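Local coordinates for protein DELTA1-pyrroline-2-carboxylate reductase (Thermococcus litoralis DSM 5473, PDB 6T3E) that reduces delta1-pyrroline-2-carboxylate to L-proline with NADH as hydride donor, probably as a step in L-hydroxyproline metabolism, at residues Lys59-Thr64 and Leu76-Tyr81; Glu52-Ala58 and Tyr81-Ser85; Met25-Arg30 and Pro121-Glu126. All blocks are in the same frame, centred on the assembly; numbering follows the deposited sequence.

Contact 1. Residues Lys59-Thr64 and Leu76-Tyr81; sequences KVPLRT and LYMPSY. With PRO (proline), chain E.
In the proline pocket of this reductase, Arg63 and Met78 run alongside each other from neighbouring strands in the same direction, and both reach the carboxylate of the bound ligand. Arg63 NH1 makes a 2.7 Å hydrogen bond to atom O of the proline, which sits at the edge of the guanidinium, in its plane. The same nitrogen also gives a weak bond to Met78 SD, 3.4 Å away. CG of Arg63 takes the crowded position between backbone N and carbonyl carbon (chi1 62°), and the chain then runs extended, laying its CD against Met78 CG at 3.7 Å. Leu76 covers one face of the guanidinium, its CD2 lying above the rim of the plane. The other nitrogens are held too, NE by a salt bridge to Glu276 and NH2 by the carbonyl of Val321, so the group is fixed in rotation; arginine suits the place because a guanidinium has several N-H directions to offer, enough for these two partners and the carboxylate of the bound proline. Lys91 and Arg134 also hydrogen-bond to the proline.

The backbone here is a beta hairpin, strands 58-68 and 73-82, whose antiparallel pairing is broken into two ladders. Lys59 and Tyr81 form a hydrogen-bonded pair, with Lys59 N to Tyr81 O at 2.9 Å. Thr64 and Tyr77 form the other, with Tyr77 N to Thr64 O also 2.9 Å. Between them the register slips by one residue as the chain loops out through Val60 to Arg63. Pro61, whose nitrogen carries no hydrogen to offer a partner strand, fits such an interruption, and its CG packs on Pro79 CG at 4.4 Å. At the far end the extended Lys59 reaches the second subunit, where NZ meets Glu69 in a salt bridge and the carbonyl of Glu67.

Contact 2. Residues Glu52-Ala58 and Tyr81-Ser85; sequences ELYNGKA and YLEDS
A chi1 of 169° turns the Glu52 chain away from its own amide, and extended from there it reaches from the last turn of helix 39-54 to the turn Glu83-Ser85. Its OE1 receives the hydroxyl of Ser85 on the syn lone pair, OG lying 3.2 Å from OE1. The amides of Asp84 and Ser85 add weak bonds; that from Asp84 N to Glu52 OE2 spans 3.0 Å. Lys57 instead bends at chi2 (-64°), which lays its methylenes across the Asp84 carboxylate, CG being 3.3 Å from Asp84 OD2. Its NZ stays 4.1 Å from Asp84 OD1, beyond a true salt bridge.

A Schellman motif ends the helix, with Gly56 as its C-prime residue at positive phi, a conformation glycine adopts easily. After Lys57 the chain enters strand 58-68, where Ala58 and Leu82 form a non-hydrogen-bonded antiparallel pair. Ala58 CB touches Leu82 CD2 at 3.7 Å; Leu82 in turn packs on Ala49 and on Ile325 of helix 324-341. Just beyond this pair, Glu83 N bonds to Lys57 O at 3.2 Å in a nearly straight line (166°).

Glu52 is buried, and Arg48 supplies a salt bridge to its OE1. With Ser85 OG and the weak amide bonds this would favour an ionised carboxylate; Lys57 O, 3.2 Å from Glu52 OE2, and nearby Asp84 oppose it, so ionisation is only probable.

Contact 3. Residues Met25-Arg30 and Pro121-Glu126; sequences MLLLSR and PLALME
Met25, the first modelled residue, meets Pro121 at about a right angle: a bend at chi3 (-50°) brings its methyl CE to 3.5 Å from Pro121 CG. Leu26 begins the strand proper. Its N bonds to Leu122 O at 3.0 Å and its O accepts Leu124 N, the alternation expected of parallel strands such as 26-28 and 121-126. Ala123 stands beside Leu26, and both side chains touch Tyr335 of helix 324-341. Leu27 points to the other face with Leu124, and both are apolar as befits a surface that meets the second subunit, where Leu124 packs on its own counterpart. Leu28 N donates to Leu124 O, while Leu28 O receives Glu126 N at 2.9 Å. The Leu28 side chain runs alongside Met125, CD1 resting 3.8 Å from Met125 SD. Ser29 follows as N-cap of the next helix, a role its short hydroxyl suits. Arg30 crosses Glu126 with guanidinium and carboxylate planes 81° apart; the salt bridge from NE to Glu126 OE2 is long, 3.9 Å; Arg30 also pairs with Glu34, and Glu126 OE1 caps Phe129 N.

Strand 26-28 is flanked on its other edge by strand 345-346, and strand 121-126 by strand 107-114, against which Leu122 and Ala123 form a classic beta bulge opposite Leu113. Helix 324-341 covers the face bearing Leu26, Leu28, Ala123 and Met125.

All three contacts reach one mixed sheet, and helix 324-341 packs against residues of each. Contacts 1 and 2 are close neighbours, centres 13 Å apart: they share Tyr81, and helix 39-54 leads through contact 2 into the strand 58-68 of contact 1, where Lys59 CE approaches Glu83 OE2 at 4.1 Å. Contact 3 lies farther along the sheet, its centre about 19 Å from that of contact 1 and about 23 Å from that of contact 2. Contact 1 alone holds residues of the proline pocket, and its Arg63 side chain is about 6 Å from the NADH; Glu126 of contact 3 stays about 12 Å from the proline. Each contact also touches the second subunit.

Contact 1. Residues Lys59-Thr64 and Leu76-Tyr81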
ATOM      1  N   LYS B  59       6.049   0.328  13.228  1.00 52.26           N
ATOM      2  CA  LYS B  59       6.203  -0.668  12.176  1.00 50.77           C
ATOM      3  C   LYS B  59       6.161   0.069  10.837  1.00 48.46           C
ATOM      4  O   LYS B  59       5.084   0.406  10.335  1.00 48.60           O
ATOM      5  CB  LYS B  59       5.125  -1.740  12.285  1.00 48.14           C
ATOM      6  CG  LYS B  59       5.435  -2.781  13.321  1.00 49.45           C
ATOM      7  CD  LYS B  59       4.429  -3.901  13.289  1.00 51.14           C
ATOM      8  CE  LYS B  59       4.778  -4.940  14.335  1.00 51.88           C
ATOM      9  NZ  LYS B  59       3.659  -5.891  14.552  1.00 52.84           N
ATOM     10  N   VAL B  60       7.337   0.294  10.256  1.00 46.37           N
ATOM     11  CA  VAL B  60       7.475   1.006   8.985  1.00 44.96           C
ATOM     12  C   VAL B  60       8.190   0.120   7.973  1.00 42.66           C
ATOM     13  O   VAL B  60       9.409   0.252   7.783  1.00 43.33           O
ATOM     14  CB  VAL B  60       8.241   2.328   9.146  1.00 46.20           C
ATOM     15  CG1 VAL B  60       7.930   3.274   7.965  1.00 45.84           C
ATOM     16  CG2 VAL B  60       7.935   2.964  10.479  1.00 43.10           C
ATOM     17  N   PRO B  61       7.479  -0.791   7.312  1.00 38.72           N
ATOM     18  CA  PRO B  61       8.091  -1.539   6.219  1.00 36.45           C
ATOM     19  C   PRO B  61       8.451  -0.575   5.109  1.00 38.34           C
ATOM     20  O   PRO B  61       7.841   0.484   4.967  1.00 41.91           O
ATOM     21  CB  PRO B  61       6.983  -2.504   5.792  1.00 40.26           C
ATOM     22  CG  PRO B  61       5.714  -1.783   6.175  1.00 37.94           C
ATOM     23  CD  PRO B  61       6.024  -1.008   7.400  1.00 36.63           C
ATOM     24  N   LEU B  62       9.461  -0.933   4.329  1.00 39.53           N
ATOM     25  CA  LEU B  62       9.880  -0.056   3.251  1.00 40.91           C
ATOM     26  C   LEU B  62       8.724   0.160   2.274  1.00 40.91           C
ATOM     27  O   LEU B  62       7.975  -0.769   1.961  1.00 42.64           O
ATOM     28  CB  LEU B  62      11.100  -0.647   2.542  1.00 40.85           C
ATOM     29  CG  LEU B  62      11.716   0.104   1.359  1.00 34.92           C
ATOM     30  CD1 LEU B  62      12.279   1.447   1.804  1.00 34.07           C
ATOM     31  CD2 LEU B  62      12.805  -0.761   0.752  1.00 29.02           C
ATOM     32  N   ARG B  63       8.536   1.410   1.849  1.00 38.70           N
ATOM     33  CA  ARG B  63       7.419   1.722   0.962  1.00 41.43           C
ATOM     34  C   ARG B  63       7.597   1.043  -0.397  1.00 43.30           C
ATOM     35  O   ARG B  63       8.717   0.803  -0.863  1.00 43.62           O
ATOM     36  CB  ARG B  63       7.272   3.235   0.758  1.00 38.30           C
ATOM     37  CG  ARG B  63       8.472   3.940   0.086  1.00 36.90           C
ATOM     38  CD  ARG B  63       8.162   5.422  -0.173  1.00 38.65           C
ATOM     39  NE  ARG B  63       9.360   6.245  -0.323  1.00 43.82           N
ATOM     40  CZ  ARG B  63       9.375   7.575  -0.247  1.00 46.25           C
ATOM     41  NH1 ARG B  63       8.258   8.248  -0.020  1.00 44.33           N
ATOM     42  NH2 ARG B  63      10.516   8.241  -0.380  1.00 50.13           N
ATOM     43  N   THR B  64       6.466   0.740  -1.031  1.00 39.16           N
ATOM     44  CA  THR B  64       6.428   0.093  -2.332  1.00 35.16           C
ATOM     45  C   THR B  64       6.302   1.163  -3.413  1.00 37.43           C
ATOM     46  O   THR B  64       5.414   2.019  -3.343  1.00 35.10           O
ATOM     47  CB  THR B  64       5.258  -0.887  -2.386  1.00 34.80           C
ATOM     48  OG1 THR B  64       5.485  -1.942  -1.445  1.00 38.47           O
ATOM     49  CG2 THR B  64       5.117  -1.487  -3.771  1.00 33.55           C
ATOM     50  N   LEU B  76       3.498   5.768  -4.999  1.00 36.78           N
ATOM     51  CA  LEU B  76       4.168   5.307  -3.789  1.00 34.55           C
ATOM     52  C   LEU B  76       3.134   4.888  -2.745  1.00 34.26           C
ATOM     53  O   LEU B  76       2.222   5.654  -2.418  1.00 35.69           O
ATOM     54  CB  LEU B  76       5.101   6.407  -3.262  1.00 35.14           C
ATOM     55  CG  LEU B  76       6.371   6.724  -4.084  1.00 35.66           C
ATOM     56  CD1 LEU B  76       6.136   7.693  -5.281  1.00 35.59           C
ATOM     57  CD2 LEU B  76       7.499   7.244  -3.203  1.00 33.30           C
ATOM     58  N   TYR B  77       3.312   3.696  -2.178  1.00 32.44           N
ATOM     59  CA  TYR B  77       2.402   3.143  -1.175  1.00 29.34           C
ATOM     60  C   TYR B  77       3.162   3.032   0.142  1.00 30.43           C
ATOM     61  O   TYR B  77       4.097   2.228   0.260  1.00 24.12           O
ATOM     62  CB  TYR B  77       1.846   1.796  -1.644  1.00 27.27           C
ATOM     63  CG  TYR B  77       1.260   1.885  -3.036  1.00 30.51           C
ATOM     64  CD1 TYR B  77      -0.071   2.247  -3.230  1.00 35.47           C
ATOM     65  CD2 TYR B  77       2.044   1.661  -4.156  1.00 30.91           C
ATOM     66  CE1 TYR B  77      -0.606   2.359  -4.506  1.00 32.95           C
ATOM     67  CE2 TYR B  77       1.520   1.773  -5.438  1.00 31.91           C
ATOM     68  CZ  TYR B  77       0.198   2.114  -5.604  1.00 32.96           C
ATOM     69  OH  TYR B  77      -0.315   2.219  -6.872  1.00 31.57           O
ATOM     70  N   MET B  78       2.747   3.847   1.127  1.00 32.90           N
ATOM     71  CA  MET B  78       3.487   4.091   2.366  1.00 35.67           C
ATOM     72  C   MET B  78       2.608   3.770   3.570  1.00 34.60           C
ATOM     73  O   MET B  78       2.001   4.672   4.168  1.00 35.82           O
ATOM     74  CB  MET B  78       3.982   5.540   2.442  1.00 39.81           C
ATOM     75  CG  MET B  78       4.746   6.023   1.207  1.00 40.73           C
ATOM     76  SD  MET B  78       5.154   7.784   1.191  1.00 40.45           S
ATOM     77  CE  MET B  78       6.196   7.952   2.638  1.00 41.17           C
ATOM     78  N   PRO B  79       2.531   2.506   3.964  1.00 36.47           N
ATOM     79  CA  PRO B  79       1.817   2.138   5.190  1.00 38.78           C
ATOM     80  C   PRO B  79       2.698   2.174   6.432  1.00 40.12           C
ATOM     81  O   PRO B  79       3.922   2.031   6.373  1.00 45.13           O
ATOM     82  CB  PRO B  79       1.354   0.705   4.883  1.00 40.49           C
ATOM     83  CG  PRO B  79       2.414   0.160   3.970  1.00 37.28           C
ATOM     84  CD  PRO B  79       2.981   1.329   3.195  1.00 36.01           C
ATOM     85  N   SER B  80       2.062   2.415   7.578  1.00 39.82           N
ATOM     86  CA  SER B  80       2.805   2.382   8.833  1.00 42.18           C
ATOM     87  C   SER B  80       1.834   2.263   9.996  1.00 46.76           C
ATOM     88  O   SER B  80       0.671   2.665   9.903  1.00 52.30           O
ATOM     89  CB  SER B  80       3.703   3.613   9.020  1.00 44.24           C
ATOM     90  OG  SER B  80       2.967   4.740   9.449  1.00 46.49           O
ATOM     91  N   TYR B  81       2.330   1.713  11.097  1.00 42.27           N
ATOM     92  CA  TYR B  81       1.540   1.560  12.307  1.00 36.23           C
ATOM     93  C   TYR B  81       2.367   2.071  13.472  1.00 39.97           C
ATOM     94  O   TYR B  81       3.458   1.558  13.737  1.00 42.94           O
ATOM     95  CB  TYR B  81       1.125   0.099  12.520  1.00 34.87           C
ATOM     96  CG  TYR B  81       0.413  -0.138  13.828  1.00 36.63           C
ATOM     97  CD1 TYR B  81      -0.508   0.783  14.323  1.00 38.19           C
ATOM     98  CD2 TYR B  81       0.670  -1.275  14.578  1.00 38.96           C
ATOM     99  CE1 TYR B  81      -1.156   0.569  15.533  1.00 38.89           C
ATOM    100  CE2 TYR B  81       0.033  -1.499  15.786  1.00 39.69           C
ATOM    101  CZ  TYR B  81      -0.874  -0.574  16.264  1.00 41.59           C
ATOM    102  OH  TYR B  81      -1.498  -0.808  17.469  1.00 43.24           O
TER
HETATM  103  N   PRO E 401       8.119  11.308  -2.169  1.00 45.38           N
HETATM  104  CA  PRO E 401       7.018  12.070  -1.573  1.00 46.29           C
HETATM  105  C   PRO E 401       6.430  11.453  -0.307  1.00 50.98           C
HETATM  106  O   PRO E 401       7.050  10.627   0.379  1.00 51.27           O
HETATM  107  CB  PRO E 401       5.976  12.084  -2.691  1.00 44.23           C
HETATM  108  CG  PRO E 401       6.791  12.098  -3.947  1.00 43.63           C
HETATM  109  CD  PRO E 401       8.089  11.367  -3.644  1.00 45.22           C
HETATM  110  OXT PRO E 401       5.299  11.776   0.060  1.00 53.03           O

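Contact 2. Residues Glu52-Ala58 and Tyr81-Ser85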
ATOM      1  N   GLU B  52       8.916   7.906  18.782  1.00 45.19           N
ATOM      2  CA  GLU B  52       8.218   6.630  18.889  1.00 46.52           C
ATOM      3  C   GLU B  52       8.887   5.565  18.024  1.00 44.57           C
ATOM      4  O   GLU B  52       8.971   4.396  18.426  1.00 42.91           O
ATOM      5  CB  GLU B  52       6.739   6.821  18.522  1.00 48.83           C
ATOM      6  CG  GLU B  52       5.932   5.528  18.344  1.00 54.55           C
ATOM      7  CD  GLU B  52       4.411   5.729  18.379  1.00 59.03           C
ATOM      8  OE1 GLU B  52       3.940   6.854  18.653  1.00 60.94           O
ATOM      9  OE2 GLU B  52       3.680   4.748  18.116  1.00 60.05           O
ATOM     10  N   LEU B  53       9.416   5.960  16.861  1.00 49.30           N
ATOM     11  CA  LEU B  53      10.123   5.023  15.987  1.00 50.31           C
ATOM     12  C   LEU B  53      11.429   4.538  16.612  1.00 50.64           C
ATOM     13  O   LEU B  53      11.809   3.373  16.445  1.00 51.89           O
ATOM     14  CB  LEU B  53      10.387   5.680  14.636  1.00 51.99           C
ATOM     15  CG  LEU B  53      11.594   5.192  13.840  1.00 52.65           C
ATOM     16  CD1 LEU B  53      11.309   3.819  13.241  1.00 47.44           C
ATOM     17  CD2 LEU B  53      11.945   6.207  12.762  1.00 55.28           C
ATOM     18  N   TYR B  54      12.145   5.420  17.309  1.00 46.83           N
ATOM     19  CA  TYR B  54      13.407   5.024  17.923  1.00 52.76           C
ATOM     20  C   TYR B  54      13.196   4.046  19.075  1.00 53.87           C
ATOM     21  O   TYR B  54      14.039   3.175  19.314  1.00 53.46           O
ATOM     22  CB  TYR B  54      14.176   6.251  18.415  1.00 60.65           C
ATOM     23  CG  TYR B  54      15.543   5.893  18.961  1.00 64.04           C
ATOM     24  CD1 TYR B  54      16.636   5.754  18.108  1.00 63.49           C
ATOM     25  CD2 TYR B  54      15.737   5.659  20.320  1.00 65.15           C
ATOM     26  CE1 TYR B  54      17.879   5.410  18.585  1.00 63.81           C
ATOM     27  CE2 TYR B  54      16.986   5.312  20.811  1.00 67.73           C
ATOM     28  CZ  TYR B  54      18.053   5.190  19.936  1.00 65.98           C
ATOM     29  OH  TYR B  54      19.301   4.843  20.399  1.00 65.39           O
ATOM     30  N   ASN B  55      12.113   4.204  19.834  1.00 53.32           N
ATOM     31  CA  ASN B  55      11.844   3.337  20.976  1.00 50.37           C
ATOM     32  C   ASN B  55      11.249   1.990  20.578  1.00 52.74           C
ATOM     33  O   ASN B  55      10.777   1.260  21.459  1.00 52.97           O
ATOM     34  CB  ASN B  55      10.908   4.041  21.963  1.00 46.66           C
ATOM     35  CG  ASN B  55      11.518   5.302  22.551  1.00 51.50           C
ATOM     36  OD1 ASN B  55      12.732   5.393  22.741  1.00 56.34           O
ATOM     37  ND2 ASN B  55      10.677   6.287  22.834  1.00 53.39           N
ATOM     38  N   GLY B  56      11.292   1.638  19.290  1.00 51.20           N
ATOM     39  CA  GLY B  56      10.792   0.361  18.813  1.00 48.30           C
ATOM     40  C   GLY B  56       9.288   0.228  18.777  1.00 45.93           C
ATOM     41  O   GLY B  56       8.776  -0.893  18.726  1.00 45.18           O
ATOM     42  N   LYS B  57       8.562   1.345  18.788  1.00 44.13           N
ATOM     43  CA  LYS B  57       7.107   1.337  18.796  1.00 45.25           C
ATOM     44  C   LYS B  57       6.504   1.691  17.438  1.00 51.03           C
ATOM     45  O   LYS B  57       5.359   2.151  17.381  1.00 51.62           O
ATOM     46  CB  LYS B  57       6.588   2.293  19.867  1.00 47.27           C
ATOM     47  CG  LYS B  57       6.917   1.879  21.275  1.00 50.47           C
ATOM     48  CD  LYS B  57       6.230   0.572  21.623  1.00 54.48           C
ATOM     49  CE  LYS B  57       6.385   0.217  23.114  1.00 57.14           C
ATOM     50  NZ  LYS B  57       5.332  -0.727  23.593  1.00 55.08           N
ATOM     51  N   ALA B  58       7.242   1.487  16.346  1.00 53.85           N
ATOM     52  CA  ALA B  58       6.755   1.790  15.007  1.00 48.91           C
ATOM     53  C   ALA B  58       7.021   0.620  14.079  1.00 55.04           C
ATOM     54  O   ALA B  58       8.094   0.009  14.118  1.00 62.19           O
ATOM     55  CB  ALA B  58       7.418   3.045  14.430  1.00 43.38           C
ATOM     56  N   TYR B  81       2.330   1.713  11.097  1.00 42.27           N
ATOM     57  CA  TYR B  81       1.540   1.560  12.307  1.00 36.23           C
ATOM     58  C   TYR B  81       2.367   2.071  13.472  1.00 39.97           C
ATOM     59  O   TYR B  81       3.458   1.558  13.737  1.00 42.94           O
ATOM     60  CB  TYR B  81       1.125   0.099  12.520  1.00 34.87           C
ATOM     61  CG  TYR B  81       0.413  -0.138  13.828  1.00 36.63           C
ATOM     62  CD1 TYR B  81      -0.508   0.783  14.323  1.00 38.19           C
ATOM     63  CD2 TYR B  81       0.670  -1.275  14.578  1.00 38.96           C
ATOM     64  CE1 TYR B  81      -1.156   0.569  15.533  1.00 38.89           C
ATOM     65  CE2 TYR B  81       0.033  -1.499  15.786  1.00 39.69           C
ATOM     66  CZ  TYR B  81      -0.874  -0.574  16.264  1.00 41.59           C
ATOM     67  OH  TYR B  81      -1.498  -0.808  17.469  1.00 43.24           O
ATOM     68  N   LEU B  82       1.859   3.087  14.154  1.00 43.43           N
ATOM     69  CA  LEU B  82       2.488   3.593  15.367  1.00 50.15           C
ATOM     70  C   LEU B  82       1.624   3.142  16.531  1.00 53.94           C
ATOM     71  O   LEU B  82       0.503   3.634  16.713  1.00 53.69           O
ATOM     72  CB  LEU B  82       2.648   5.111  15.331  1.00 52.36           C
ATOM     73  CG  LEU B  82       3.147   5.696  14.017  1.00 52.03           C
ATOM     74  CD1 LEU B  82       3.446   7.169  14.190  1.00 47.29           C
ATOM     75  CD2 LEU B  82       4.370   4.932  13.540  1.00 58.77           C
ATOM     76  N   GLU B  83       2.167   2.223  17.330  1.00 57.47           N
ATOM     77  CA  GLU B  83       1.360   1.464  18.273  1.00 58.10           C
ATOM     78  C   GLU B  83       1.048   2.253  19.531  1.00 56.08           C
ATOM     79  O   GLU B  83      -0.056   2.125  20.068  1.00 56.99           O
ATOM     80  CB  GLU B  83       2.069   0.151  18.602  1.00 64.54           C
ATOM     81  CG  GLU B  83       2.699  -0.488  17.354  1.00 69.83           C
ATOM     82  CD  GLU B  83       3.783  -1.515  17.641  1.00 74.93           C
ATOM     83  OE1 GLU B  83       4.926  -1.103  17.949  1.00 75.25           O
ATOM     84  OE2 GLU B  83       3.496  -2.734  17.523  1.00 78.12           O
ATOM     85  N   ASP B  84       1.967   3.106  19.984  1.00 54.43           N
ATOM     86  CA  ASP B  84       1.665   3.976  21.117  1.00 57.71           C
ATOM     87  C   ASP B  84       0.614   5.017  20.746  1.00 55.55           C
ATOM     88  O   ASP B  84      -0.372   5.206  21.467  1.00 55.04           O
ATOM     89  CB  ASP B  84       2.941   4.656  21.607  1.00 59.38           C
ATOM     90  CG  ASP B  84       3.771   3.754  22.486  1.00 65.39           C
ATOM     91  OD1 ASP B  84       3.236   2.724  22.965  1.00 63.49           O
ATOM     92  OD2 ASP B  84       4.965   4.068  22.684  1.00 71.37           O
ATOM     93  N   SER B  85       0.804   5.698  19.619  1.00 54.85           N
ATOM     94  CA  SER B  85      -0.167   6.676  19.156  1.00 54.50           C
ATOM     95  C   SER B  85      -1.408   6.028  18.559  1.00 49.74           C
ATOM     96  O   SER B  85      -2.411   6.723  18.356  1.00 47.66           O
ATOM     97  CB  SER B  85       0.485   7.614  18.134  1.00 54.31           C
ATOM     98  OG  SER B  85       1.293   8.580  18.787  1.00 55.96           O
TER

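Contact 3. Residues Met25-Arg30 and Pro121-Glu126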
ATOM      1  N   MET B  25     -17.662   5.736   7.672  1.00 39.23           N
ATOM      2  CA  MET B  25     -16.370   6.386   7.391  1.00 44.42           C
ATOM      3  C   MET B  25     -16.429   7.925   7.307  1.00 43.02           C
ATOM      4  O   MET B  25     -17.427   8.485   6.867  1.00 46.91           O
ATOM      5  CB  MET B  25     -15.817   5.835   6.082  1.00 50.71           C
ATOM      6  CG  MET B  25     -14.395   6.204   5.764  1.00 56.41           C
ATOM      7  SD  MET B  25     -13.897   5.419   4.217  1.00 56.25           S
ATOM      8  CE  MET B  25     -14.396   3.740   4.528  1.00 47.16           C
ATOM      9  N   LEU B  26     -15.358   8.606   7.726  1.00 42.56           N
ATOM     10  CA  LEU B  26     -15.299  10.065   7.716  1.00 44.52           C
ATOM     11  C   LEU B  26     -14.449  10.548   6.549  1.00 51.00           C
ATOM     12  O   LEU B  26     -13.434   9.932   6.211  1.00 53.56           O
ATOM     13  CB  LEU B  26     -14.725  10.622   9.022  1.00 46.57           C
ATOM     14  CG  LEU B  26     -14.562  12.145   9.185  1.00 44.83           C
ATOM     15  CD1 LEU B  26     -15.910  12.868   9.344  1.00 40.47           C
ATOM     16  CD2 LEU B  26     -13.636  12.462  10.351  1.00 42.18           C
ATOM     17  N   LEU B  27     -14.866  11.662   5.948  1.00 51.92           N
ATOM     18  CA  LEU B  27     -14.187  12.279   4.815  1.00 47.53           C
ATOM     19  C   LEU B  27     -13.629  13.630   5.225  1.00 43.80           C
ATOM     20  O   LEU B  27     -14.336  14.436   5.842  1.00 42.52           O
ATOM     21  CB  LEU B  27     -15.134  12.476   3.635  1.00 51.02           C
ATOM     22  CG  LEU B  27     -14.854  11.568   2.456  1.00 54.36           C
ATOM     23  CD1 LEU B  27     -15.071  10.142   2.913  1.00 56.14           C
ATOM     24  CD2 LEU B  27     -15.743  11.933   1.277  1.00 56.88           C
ATOM     25  N   LEU B  28     -12.378  13.884   4.852  1.00 37.28           N
ATOM     26  CA  LEU B  28     -11.707  15.138   5.154  1.00 34.25           C
ATOM     27  C   LEU B  28     -11.097  15.653   3.863  1.00 39.45           C
ATOM     28  O   LEU B  28     -10.202  15.015   3.303  1.00 40.92           O
ATOM     29  CB  LEU B  28     -10.639  14.941   6.230  1.00 33.10           C
ATOM     30  CG  LEU B  28     -11.163  14.730   7.651  1.00 35.87           C
ATOM     31  CD1 LEU B  28     -10.067  14.161   8.573  1.00 33.03           C
ATOM     32  CD2 LEU B  28     -11.733  16.031   8.212  1.00 38.54           C
ATOM     33  N   SER B  29     -11.558  16.812   3.417  1.00 40.22           N
ATOM     34  CA  SER B  29     -11.110  17.451   2.193  1.00 38.64           C
ATOM     35  C   SER B  29      -9.986  18.434   2.498  1.00 42.97           C
ATOM     36  O   SER B  29      -9.725  18.772   3.653  1.00 44.07           O
ATOM     37  CB  SER B  29     -12.289  18.158   1.529  1.00 37.29           C
ATOM     38  OG  SER B  29     -12.652  19.293   2.291  1.00 37.66           O
ATOM     39  N   ARG B  30      -9.301  18.880   1.440  1.00 46.34           N
ATOM     40  CA  ARG B  30      -8.201  19.824   1.626  1.00 50.36           C
ATOM     41  C   ARG B  30      -8.667  21.059   2.386  1.00 49.21           C
ATOM     42  O   ARG B  30      -8.002  21.511   3.325  1.00 43.09           O
ATOM     43  CB  ARG B  30      -7.610  20.211   0.261  1.00 51.21           C
ATOM     44  CG  ARG B  30      -6.307  21.018   0.304  1.00 52.19           C
ATOM     45  CD  ARG B  30      -5.747  21.239  -1.111  1.00 58.07           C
ATOM     46  NE  ARG B  30      -4.276  21.247  -1.140  1.00 62.53           N
ATOM     47  CZ  ARG B  30      -3.519  22.270  -0.741  1.00 64.46           C
ATOM     48  NH1 ARG B  30      -4.084  23.381  -0.272  1.00 68.69           N
ATOM     49  NH2 ARG B  30      -2.198  22.186  -0.806  1.00 60.27           N
ATOM     50  N   PRO B 121     -11.917   0.583   8.060  1.00 38.15           N
ATOM     51  CA  PRO B 121     -11.481   1.918   7.632  1.00 37.29           C
ATOM     52  C   PRO B 121     -12.226   2.989   8.411  1.00 39.41           C
ATOM     53  O   PRO B 121     -13.450   2.945   8.536  1.00 46.36           O
ATOM     54  CB  PRO B 121     -11.827   1.950   6.139  1.00 33.96           C
ATOM     55  CG  PRO B 121     -12.926   0.945   5.979  1.00 34.76           C
ATOM     56  CD  PRO B 121     -12.681  -0.130   7.024  1.00 36.90           C
ATOM     57  N   LEU B 122     -11.475   3.942   8.957  1.00 38.45           N
ATOM     58  CA  LEU B 122     -12.021   5.056   9.721  1.00 35.27           C
ATOM     59  C   LEU B 122     -12.201   6.313   8.876  1.00 37.88           C
ATOM     60  O   LEU B 122     -13.193   7.036   9.039  1.00 38.19           O
ATOM     61  CB  LEU B 122     -11.104   5.380  10.905  1.00 36.08           C
ATOM     62  CG  LEU B 122     -11.036   4.442  12.109  1.00 38.99           C
ATOM     63  CD1 LEU B 122     -10.048   4.992  13.139  1.00 41.63           C
ATOM     64  CD2 LEU B 122     -12.396   4.261  12.733  1.00 34.23           C
ATOM     65  N   ALA B 123     -11.258   6.603   7.981  1.00 34.40           N
ATOM     66  CA  ALA B 123     -11.327   7.867   7.265  1.00 40.20           C
ATOM     67  C   ALA B 123     -10.556   7.805   5.953  1.00 38.24           C
ATOM     68  O   ALA B 123      -9.539   7.117   5.832  1.00 36.11           O
ATOM     69  CB  ALA B 123     -10.785   9.025   8.116  1.00 38.54           C
ATOM     70  N   LEU B 124     -11.064   8.546   4.973  1.00 41.03           N
ATOM     71  CA  LEU B 124     -10.342   8.869   3.752  1.00 38.35           C
ATOM     72  C   LEU B 124     -10.155  10.377   3.725  1.00 35.71           C
ATOM     73  O   LEU B 124     -11.142  11.121   3.776  1.00 34.54           O
ATOM     74  CB  LEU B 124     -11.098   8.393   2.512  1.00 42.06           C
ATOM     75  CG  LEU B 124     -10.308   8.637   1.222  1.00 46.00           C
ATOM     76  CD1 LEU B 124      -9.297   7.527   1.008  1.00 44.04           C
ATOM     77  CD2 LEU B 124     -11.251   8.760   0.033  1.00 49.53           C
ATOM     78  N   MET B 125      -8.893  10.822   3.664  1.00 35.03           N
ATOM     79  CA  MET B 125      -8.538  12.236   3.722  1.00 38.90           C
ATOM     80  C   MET B 125      -7.683  12.613   2.522  1.00 40.55           C
ATOM     81  O   MET B 125      -6.891  11.804   2.025  1.00 38.80           O
ATOM     82  CB  MET B 125      -7.735  12.606   4.986  1.00 38.07           C
ATOM     83  CG  MET B 125      -7.994  11.768   6.203  1.00 45.98           C
ATOM     84  SD  MET B 125      -6.898  12.248   7.549  1.00 48.20           S
ATOM     85  CE  MET B 125      -5.414  12.359   6.615  1.00 45.84           C
ATOM     86  N   GLU B 126      -7.835  13.858   2.072  1.00 40.96           N
ATOM     87  CA  GLU B 126      -6.946  14.372   1.040  1.00 47.71           C
ATOM     88  C   GLU B 126      -5.518  14.404   1.569  1.00 48.39           C
ATOM     89  O   GLU B 126      -5.254  14.921   2.658  1.00 51.84           O
ATOM     90  CB  GLU B 126      -7.386  15.766   0.595  1.00 50.48           C
ATOM     91  CG  GLU B 126      -6.873  16.138  -0.782  1.00 51.51           C
ATOM     92  CD  GLU B 126      -5.648  17.040  -0.739  1.00 54.41           C
ATOM     93  OE1 GLU B 126      -5.073  17.234   0.352  1.00 52.09           O
ATOM     94  OE2 GLU B 126      -5.265  17.563  -1.811  1.00 59.33           O
TER